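Local coordinates for protein tumour necrosis factor receptor (Ectromelia virus, PDB 3ON9) that probably binds host tumour necrosis factor and chemokines to blunt host immune defence, the chemokines through the SECRET domain crystallised here, at residues Y56-D60 / K61-S65. Sequence-based numbering, arbitrary orientation.
Sequences YSVVD and KLATS
Y56 packs beside A63 and S65 on one face of a tight two-residue beta hairpin, in which strand 51-59 turns back into strand 62-69 through a type II' turn from V59 to L62. With CG anti to the backbone N (chi1 173°), the aromatic ring rises from the face and leans toward the turn. CB of S65 sits at the ring edge, near its plane, 3.9 Å from CD1, while the methyl of A63 meets CE1 obliquely. That methyl is also touched by V58, whose CG2 approaches to 3.9 Å from CB of A63, so the small alanine is flanked by tyrosine and valine. The phenol OH continues past the hairpin to the carbonyl oxygen of K20, and the Y56 side chain also touches M15 of strand 8-16.

S57, V59, L62 and T64 occupy the other face. CB of S57 and CG2 of T64 come within 4.3 Å, a loose approach, and their hydroxyls are bonded elsewhere, to N158 and N14 respectively. S57 and T64 form a hydrogen-bonded antiparallel pair, with S57 N 2.9 Å from T64 O, and V59 and L62 repeat the pattern beside the turn. The hairpin forms one margin of the five-stranded sheet of this beta-sandwich, strand 51-59 being outermost and strand 62-69 lying next to strand 8-16.

At the turn, the side chains of D60 and K61 extend alongside each other, but OD1 of D60 is 4.3 Å from NZ of K61, too far for a salt bridge. A water bridges the two residues, donating to OD2 of D60 at 2.8 Å and accepting from the backbone N of K61 at 3.2 Å.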
loop_
_atom_site.group_PDB
_atom_site.type_symbol
_atom_site.label_atom_id
_atom_site.label_comp_id
_atom_site.label_asym_id
_atom_site.label_seq_id
_atom_site.Cartn_x
_atom_site.Cartn_y
_atom_site.Cartn_z
ATOM N N TYR A 56 -0.889 -10.633 1.946
ATOM C CA TYR A 56 0.396 -10.867 1.303
ATOM C C TYR A 56 0.298 -12.273 0.728
ATOM O O TYR A 56 0.177 -13.254 1.466
ATOM C CB TYR A 56 1.539 -10.760 2.336
ATOM C CG TYR A 56 2.901 -11.158 1.811
ATOM C CD1 TYR A 56 3.710 -10.239 1.153
ATOM C CD2 TYR A 56 3.384 -12.451 1.984
ATOM C CE1 TYR A 56 4.964 -10.607 0.658
ATOM C CE2 TYR A 56 4.627 -12.825 1.498
ATOM C CZ TYR A 56 5.416 -11.896 0.844
ATOM O OH TYR A 56 6.658 -12.266 0.377
ATOM N N SER A 57 0.308 -12.372 -0.593
ATOM C CA SER A 57 0.042 -13.634 -1.263
ATOM C C SER A 57 0.999 -13.794 -2.436
ATOM O O SER A 57 1.249 -12.834 -3.182
ATOM C CB SER A 57 -1.416 -13.676 -1.735
ATOM O OG SER A 57 -1.744 -14.956 -2.236
ATOM N N VAL A 58 1.523 -15.004 -2.604
ATOM C CA VAL A 58 2.641 -15.242 -3.501
ATOM C C VAL A 58 2.357 -16.352 -4.519
ATOM O O VAL A 58 1.754 -17.386 -4.193
ATOM C CB VAL A 58 3.922 -15.615 -2.701
ATOM C CG1 VAL A 58 5.066 -15.932 -3.656
ATOM C CG2 VAL A 58 4.310 -14.476 -1.746
ATOM N N VAL A 59 2.798 -16.130 -5.755
ATOM C CA VAL A 59 2.810 -17.172 -6.771
ATOM C C VAL A 59 4.230 -17.199 -7.292
ATOM O O VAL A 59 4.696 -16.226 -7.887
ATOM C CB VAL A 59 1.852 -16.863 -7.920
ATOM C CG1 VAL A 59 2.040 -17.868 -9.068
ATOM C CG2 VAL A 59 0.411 -16.861 -7.413
ATOM N N ASP A 60 4.914 -18.306 -7.027
ATOM C CA ASP A 60 6.346 -18.460 -7.270
ATOM C C ASP A 60 7.147 -17.370 -6.545
ATOM O O ASP A 60 7.286 -17.422 -5.321
ATOM C CB ASP A 60 6.661 -18.547 -8.759
ATOM C CG ASP A 60 8.039 -19.135 -9.036
ATOM O OD1 ASP A 60 8.647 -19.745 -8.133
ATOM O OD2 ASP A 60 8.512 -18.976 -10.175
ATOM N N LYS A 61 7.676 -16.400 -7.282
ATOM C CA LYS A 61 8.453 -15.336 -6.647
ATOM C C LYS A 61 7.748 -13.989 -6.754
ATOM O O LYS A 61 8.345 -12.953 -6.477
ATOM C CB LYS A 61 9.852 -15.243 -7.250
ATOM C CG LYS A 61 10.721 -16.481 -7.046
ATOM C CD LYS A 61 12.078 -16.270 -7.706
ATOM C CE LYS A 61 13.075 -17.345 -7.299
ATOM N NZ LYS A 61 12.825 -18.626 -8.013
ATOM N N LEU A 62 6.475 -14.019 -7.147
ATOM C CA LEU A 62 5.684 -12.804 -7.344
ATOM C C LEU A 62 4.720 -12.604 -6.180
ATOM O O LEU A 62 3.931 -13.489 -5.874
ATOM C CB LEU A 62 4.878 -12.898 -8.643
ATOM C CG LEU A 62 3.875 -11.778 -8.933
ATOM C CD1 LEU A 62 4.612 -10.458 -9.163
ATOM C CD2 LEU A 62 3.033 -12.149 -10.148
ATOM N N ALA A 63 4.773 -11.435 -5.555
ATOM C CA ALA A 63 3.899 -11.146 -4.420
ATOM C C ALA A 63 2.938 -9.996 -4.702
ATOM O O ALA A 63 3.319 -8.996 -5.305
ATOM C CB ALA A 63 4.728 -10.826 -3.192
ATOM N N THR A 64 1.694 -10.152 -4.256
ATOM C CA THR A 64 0.796 -9.014 -4.134
ATOM C C THR A 64 0.486 -8.848 -2.653
ATOM O O THR A 64 0.352 -9.827 -1.937
ATOM C CB THR A 64 -0.504 -9.172 -4.964
ATOM O OG1 THR A 64 -1.275 -7.961 -4.891
ATOM C CG2 THR A 64 -1.347 -10.335 -4.463
ATOM N N SER A 65 0.393 -7.609 -2.198
ATOM C CA SER A 65 0.173 -7.337 -0.785
ATOM C C SER A 65 -0.574 -6.023 -0.652
ATOM O O SER A 65 -0.676 -5.268 -1.608
ATOM C CB SER A 65 1.512 -7.288 -0.031
ATOM O OG SER A 65 2.280 -6.142 -0.378
HETATM O O HOH W 1 8.016 -16.208 -10.428
#